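Local coordinates for oligopeptide-binding protein oppA (Lactococcus lactis, PDB 3DRF) that captures oligopeptides outside the cell and delivers them to the membrane components of the OppABCDF ABC transporter for uptake, closing round the peptide like a Venus fly-trap, at residues E344-N347 against L353-P356; V279-K284 against V417-A422; K394-K397 against R402-D405. All coordinates share one frame; numbering follows the deposited sequence. Where two conformers were deposited one is given.

Contact 1 of 3, residues E344-N347 against L353-P356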
# COMPACT_ATOMS: atom_id res chain seq x y z
N GLU A 344 8.90 -23.03 5.70
CA GLU A 344 10.33 -23.30 5.86
C GLU A 344 11.17 -22.01 5.74
O GLU A 344 12.05 -21.80 6.50
CB GLU A 344 10.80 -24.32 4.82
CG GLU A 344 10.37 -25.75 5.06
CD GLU A 344 11.08 -26.73 4.16
OE1 GLU A 344 11.74 -26.39 3.20
OE2 GLU A 344 10.93 -27.89 4.53
N VAL A 345 10.86 -21.15 4.77
CA VAL A 345 11.56 -19.88 4.59
C VAL A 345 11.37 -19.00 5.81
O VAL A 345 12.29 -18.48 6.33
CB VAL A 345 11.04 -19.18 3.29
CG1 VAL A 345 11.46 -17.74 3.25
CG2 VAL A 345 11.52 -19.99 2.05
N ASP A 346 10.12 -18.87 6.28
CA ASP A 346 9.83 -18.02 7.45
C ASP A 346 10.53 -18.52 8.74
O ASP A 346 11.05 -17.78 9.46
CB ASP A 346 8.32 -17.92 7.70
CG ASP A 346 7.59 -17.04 6.70
OD1 ASP A 346 8.18 -16.35 5.95
OD2 ASP A 346 6.38 -17.15 6.75
N ASN A 347 10.54 -19.84 8.90
CA ASN A 347 11.23 -20.48 10.06
C ASN A 347 12.73 -20.21 10.01
O ASN A 347 13.31 -19.91 11.00
CB ASN A 347 10.94 -22.01 10.08
CG ASN A 347 9.50 -22.34 10.43
OD1 ASN A 347 8.80 -21.55 10.92
ND2 ASN A 347 9.10 -23.56 10.18
N LEU A 353 8.84 -13.30 13.09
CA LEU A 353 8.01 -12.15 12.80
C LEU A 353 7.04 -12.36 11.65
O LEU A 353 6.06 -11.71 11.62
CB LEU A 353 8.89 -10.95 12.50
CG LEU A 353 9.71 -10.45 13.68
CD1 LEU A 353 10.74 -9.52 13.08
CD2 LEU A 353 8.82 -9.66 14.59
N SER A 354 7.35 -13.30 10.76
CA SER A 354 6.49 -13.58 9.58
C SER A 354 5.76 -14.89 9.78
O SER A 354 6.37 -15.88 10.12
CB SER A 354 7.32 -13.64 8.30
OG SER A 354 7.91 -12.39 8.04
N THR A 355 4.49 -14.89 9.49
CA THR A 355 3.65 -16.06 9.58
C THR A 355 3.03 -16.33 8.19
O THR A 355 2.43 -15.47 7.64
CB THR A 355 2.49 -15.82 10.59
OG1 THR A 355 3.05 -15.51 11.89
CG2 THR A 355 1.62 -17.05 10.68
N PRO A 356 3.17 -17.54 7.68
CA PRO A 356 2.58 -17.86 6.37
C PRO A 356 1.08 -17.53 6.38
O PRO A 356 0.37 -17.96 7.28
CB PRO A 356 2.76 -19.39 6.24
CG PRO A 356 4.08 -19.64 7.02
CD PRO A 356 3.96 -18.70 8.21

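Contact 2 of 3, residues V279-K284 against V417-A422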
# COMPACT_ATOMS: atom_id res chain seq x y z
N VAL A 279 13.92 -5.11 8.12
CA VAL A 279 13.55 -6.46 7.71
C VAL A 279 13.56 -7.44 8.93
O VAL A 279 14.32 -7.31 9.86
CB VAL A 279 14.49 -7.00 6.60
CG1 VAL A 279 14.17 -6.31 5.25
CG2 VAL A 279 15.98 -6.94 6.97
N SER A 280 12.71 -8.43 8.84
CA SER A 280 12.56 -9.43 9.89
C SER A 280 13.86 -10.19 10.19
O SER A 280 14.09 -10.58 11.33
CB SER A 280 11.47 -10.43 9.49
OG SER A 280 10.20 -9.81 9.43
N SER A 281 14.71 -10.35 9.19
CA SER A 281 15.95 -11.15 9.36
C SER A 281 16.96 -10.49 10.32
O SER A 281 17.83 -11.14 10.80
CB SER A 281 16.62 -11.45 8.04
OG SER A 281 17.02 -10.25 7.40
N GLN A 282 16.84 -9.19 10.54
CA GLN A 282 17.73 -8.46 11.45
C GLN A 282 17.24 -8.34 12.88
O GLN A 282 17.87 -7.77 13.69
CB GLN A 282 17.98 -7.05 10.84
CG GLN A 282 18.80 -7.09 9.53
CD GLN A 282 18.86 -5.79 8.82
OE1 GLN A 282 18.16 -4.87 9.12
NE2 GLN A 282 19.71 -5.73 7.85
N TYR A 283 16.07 -8.88 13.16
CA TYR A 283 15.41 -8.70 14.46
C TYR A 283 16.27 -9.16 15.66
O TYR A 283 16.34 -8.48 16.65
CB TYR A 283 14.05 -9.44 14.45
CG TYR A 283 13.15 -9.21 15.66
CD1 TYR A 283 12.90 -7.92 16.17
CD2 TYR A 283 12.46 -10.26 16.23
CE1 TYR A 283 12.04 -7.72 17.21
CE2 TYR A 283 11.62 -10.04 17.27
CZ TYR A 283 11.42 -8.79 17.76
OH TYR A 283 10.52 -8.55 18.81
N LYS A 284 16.92 -10.32 15.52
CA LYS A 284 17.73 -10.84 16.63
C LYS A 284 18.96 -9.93 16.86
O LYS A 284 19.28 -9.61 17.95
CB LYS A 284 18.13 -12.28 16.35
CG LYS A 284 18.88 -12.86 17.50
CD LYS A 284 19.02 -14.32 17.34
CE LYS A 284 18.02 -15.12 18.12
NZ LYS A 284 18.24 -16.61 17.95
N VAL A 417 14.71 -7.21 -5.34
CA VAL A 417 15.82 -7.00 -4.43
C VAL A 417 15.21 -7.00 -3.03
O VAL A 417 14.14 -6.53 -2.83
CB VAL A 417 16.47 -5.61 -4.77
CG1 VAL A 417 17.45 -5.11 -3.63
CG2 VAL A 417 17.25 -5.74 -6.09
N GLY A 418 15.95 -7.55 -2.07
CA GLY A 418 15.62 -7.43 -0.66
C GLY A 418 16.88 -7.39 0.18
O GLY A 418 17.85 -6.77 -0.14
N ASP A 419 16.82 -8.11 1.29
CA ASP A 419 17.95 -8.22 2.23
C ASP A 419 18.96 -9.23 1.73
O ASP A 419 18.90 -9.69 0.63
CB ASP A 419 17.43 -8.56 3.67
CG ASP A 419 16.81 -9.96 3.79
OD1 ASP A 419 16.96 -10.78 2.93
OD2 ASP A 419 16.15 -10.20 4.81
N ALA A 420 19.94 -9.52 2.58
CA ALA A 420 21.03 -10.41 2.18
C ALA A 420 20.59 -11.84 1.81
O ALA A 420 21.30 -12.52 1.22
CB ALA A 420 22.11 -10.46 3.28
N ASN A 421 19.39 -12.20 2.21
CA ASN A 421 18.86 -13.53 1.90
C ASN A 421 17.95 -13.61 0.66
O ASN A 421 17.48 -14.68 0.30
CB ASN A 421 18.08 -14.07 3.09
CG ASN A 421 18.89 -14.03 4.40
OD1 ASN A 421 20.01 -14.42 4.42
ND2 ASN A 421 18.23 -13.65 5.45
N ALA A 422 17.66 -12.46 0.04
CA ALA A 422 16.66 -12.43 -1.03
C ALA A 422 17.03 -13.33 -2.23
O ALA A 422 16.21 -13.99 -2.76
CB ALA A 422 16.41 -10.97 -1.49
O HOH W 1 13.65 -10.46 6.38

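Contact 3 of 3, residues K394-K397 against R402-D405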
# COMPACT_ATOMS: atom_id res chain seq x y z
N LYS A 394 2.34 -32.88 -19.05
CA LYS A 394 3.05 -34.14 -18.86
C LYS A 394 4.54 -33.92 -18.73
O LYS A 394 5.11 -33.20 -19.46
CB LYS A 394 2.77 -35.01 -20.08
CG LYS A 394 3.43 -36.41 -20.01
CD LYS A 394 2.95 -37.28 -21.24
CE LYS A 394 3.91 -38.48 -21.47
NZ LYS A 394 3.91 -39.43 -20.34
N LEU A 395 5.11 -34.58 -17.77
CA LEU A 395 6.54 -34.51 -17.56
C LEU A 395 7.37 -35.13 -18.70
O LEU A 395 7.20 -36.25 -19.06
CB LEU A 395 6.86 -35.21 -16.24
CG LEU A 395 8.28 -35.09 -15.72
CD1 LEU A 395 8.63 -33.61 -15.33
CD2 LEU A 395 8.41 -35.91 -14.47
N ASN A 396 8.29 -34.35 -19.22
CA ASN A 396 9.33 -34.86 -20.10
C ASN A 396 10.48 -35.34 -19.22
O ASN A 396 11.20 -34.55 -18.64
CB ASN A 396 9.79 -33.76 -21.07
CG ASN A 396 10.84 -34.23 -22.07
OD1 ASN A 396 11.57 -35.15 -21.86
ND2 ASN A 396 10.90 -33.55 -23.17
N LYS A 397 10.65 -36.65 -19.16
CA LYS A 397 11.68 -37.24 -18.30
C LYS A 397 13.13 -37.01 -18.78
O LYS A 397 14.05 -37.16 -18.02
CB LYS A 397 11.34 -38.72 -18.02
CG LYS A 397 10.11 -38.82 -17.11
CD LYS A 397 9.71 -40.21 -16.84
CE LYS A 397 8.44 -40.30 -16.09
NZ LYS A 397 8.53 -39.73 -14.81
N ARG A 402 7.75 -30.13 -17.56
CA ARG A 402 6.47 -30.48 -18.16
C ARG A 402 6.16 -29.73 -19.45
O ARG A 402 6.69 -28.68 -19.66
CB ARG A 402 5.35 -30.25 -17.15
CG ARG A 402 5.45 -31.19 -15.89
CD ARG A 402 4.40 -30.76 -14.85
NE ARG A 402 4.49 -31.59 -13.64
CZ ARG A 402 3.95 -32.79 -13.50
NH1 ARG A 402 3.23 -33.27 -14.47
NH2 ARG A 402 4.04 -33.45 -12.37
N GLU A 403 5.32 -30.36 -20.28
CA GLU A 403 4.95 -29.83 -21.59
C GLU A 403 3.47 -30.15 -21.86
O GLU A 403 2.96 -31.10 -21.41
CB GLU A 403 5.80 -30.48 -22.69
CG GLU A 403 7.32 -30.38 -22.53
CD GLU A 403 8.09 -31.09 -23.62
OE1 GLU A 403 7.44 -31.54 -24.55
OE2 GLU A 403 9.26 -31.14 -23.54
N LYS A 404 2.85 -29.31 -22.67
CA LYS A 404 1.49 -29.52 -23.13
C LYS A 404 1.45 -29.18 -24.61
O LYS A 404 1.69 -28.05 -24.96
CB LYS A 404 0.50 -28.66 -22.35
CG LYS A 404 -0.97 -28.91 -22.81
CD LYS A 404 -1.94 -27.97 -22.15
CE LYS A 404 -2.27 -28.49 -20.77
NZ LYS A 404 -3.47 -27.79 -20.13
N ASP A 405 1.18 -30.18 -25.43
CA ASP A 405 1.17 -30.05 -26.88
C ASP A 405 2.41 -29.34 -27.38
O ASP A 405 2.32 -28.43 -28.17
CB ASP A 405 -0.09 -29.30 -27.33
CG ASP A 405 -0.34 -29.44 -28.85
OD1 ASP A 405 0.06 -30.45 -29.49
OD2 ASP A 405 -0.90 -28.49 -29.39

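Contact 1 of 3, residues E344-N347 against L353-P356
Ser354 meets Asp346 through its methylene carbon: CB of the serine lies 3.7 Å from Asp346 OD1, an approach that suits a small side chain, while its hydroxyl is not what touches the acid. The serine's backbone also takes part, with Ser354 O 3.6 Å from Asp346 OD2, an oxygen-to-oxygen approach that is no bond. The two CA atoms stand 6.0 Å apart, and the loop between them is drawn in by Ser350, whose hydroxyl bonds both the backbone oxygen of Asp346 and the backbone nitrogen of Ser354. Asp346 sits on helix 342-349 with CG anti to its carbonyl carbon (chi1 -74°), which turns the carboxylate out of the helix and along the next element of the chain. That element, strand 354-356, is the short strand running antiparallel to strand 536-549 in the large mixed sheet, so the contact packs helix 342-349 against the strand that follows it in the solute-binding protein fold. At Thr355 the carboxylate meets backbone alone, Asp346 OD2 lying 3.7 Å from Thr355 C; the threonine side chain heads the other way. Asn540 of strand 536-549 supplies the polar answer here, for its ND2 bonds Asp346 OD2 and, weakly, Thr355 O, which gives the buried carboxylate a hydrogen-bond donor. Pro356 comes last: its ring and the aspartate side chain pass one another pointing opposite ways, with CD 3.2 Å and CG 3.4 Å from Asp346 OD2. Having no N-H, the proline nitrogen cannot compete for that oxygen, whereas its CD, next to nitrogen, is probably slightly positive and tolerates the close approach.

Contact 2 of 3, residues V279-K284 against V417-A422
Val279 and Asp419 bring the two backbones nearest, with CA atoms 7.2 Å apart, where the 3-10 turn 280-282 faces the type I turn from Asp419 to Ala422. Across this gap the hydroxyl of Ser281 donates to Asp419, OG lying 2.7 Å from OD2 and meeting it from above the carboxylate plane, 45° out of it. The serine oxygen stands between its own backbone N and carbonyl carbon (chi1 62°), a position that aims it at the acid. A water reinforces the link: it accepts from Ser281 N at 3.0 Å and donates to Asp419 OD2, so one carboxylate oxygen receives both hydroxyl and water. Val279 crosses the aspartate at a slant, CG2 3.9 Å from Asp419 OD2, a branched apolar flank to the polar bridge, and Asn421 brings ND2 to 3.8 Å from Ser281 CB without a bond. The other oxygen, Asp419 OD1, accepts from Asn421 N at 2.9 Å. With an alanine here, the Ser281 hydroxyl and the bridging water would probably lose this acceptor, and the turn its side-chain cap. Aspartate suits the place because one oxygen takes the N-H two residues on in its own turn and the other reaches across. The bond to the second N-H onward closes an Asx turn, a capping arrangement typical of the entry to a helix, here helix 422-435.

Contact 3 of 3, residues K394-K397 against R402-D405
Asn396 and Glu403 are brought together by different first torsions: Asn396 holds CG anti to its backbone N (chi1 -177°), Glu403 holds CG anti to its carbonyl carbon (chi1 -56°), and the glutamate chain then runs out extended to the amide. Asn396 ND2 donates to Glu403 OE2 at 2.9 Å, almost straight (173°) and in the plane of the amide, yet it arrives from well above the carboxylate plane because the two flat groups are turned steeply against each other. Asn396 OD1 accepts from Ser398 N, an Asx turn, so both ends of the amide are used and its flip is fixed. The asparagine therefore links across the hairpin and to the turn at once.

The two residues belong to an antiparallel beta hairpin. Lys394 and Glu403 form a hydrogen-bonded pair: Glu403 N donates to Lys394 O at 3.0 Å, and the return bond from Lys394 N is weak. Leu395 and Arg402 form the adjoining non-hydrogen-bonded pair, their CA atoms only 4.1 Å apart, and Arg402 CA also gives a CA-H...O contact to Lys394 O. On the face these two share, Leu395 CD1 rests 4.0 Å from Arg402 CG, while Leu395 CB lies over one face of the guanidinium. The long arginine suits this place, offering methylenes to leucine and charge farther out.

That charge reaches helix 381-390, where Arg402 NH1 bridges to Asp389 and NH2 bonds Asn385, NH1 also taking Trp393 O; NE bonds Ile436 O, just beyond helix 422-435. Strand 401-404 pairs on its other edge with strand 407-414, joining the hairpin to the large mixed sheet.

In the fold
Contact 1 is partly buried, whereas contacts 2 and 3 lie at the surface, contact 3 much farther from the centre of the chain. Contacts 1 and 2 are neighbours, with centres 12 Å apart: Leu353, just before strand 354-356, packs on Ser280 of the 3-10 segment and on Tyr283 at the start of helix 283-287. Contact 3 stands apart, its nearest atoms about 19 Å from contact 1, although both reach the same mixed sheet. In sequence the loop closed by contact 2 encloses the other two. Their chemistry follows their settings: contact 1 has no direct hydrogen bond, contact 2 joins distant loops through one carboxylate and a water, and contact 3 combines backbone pairing with an amide-carboxylate bond.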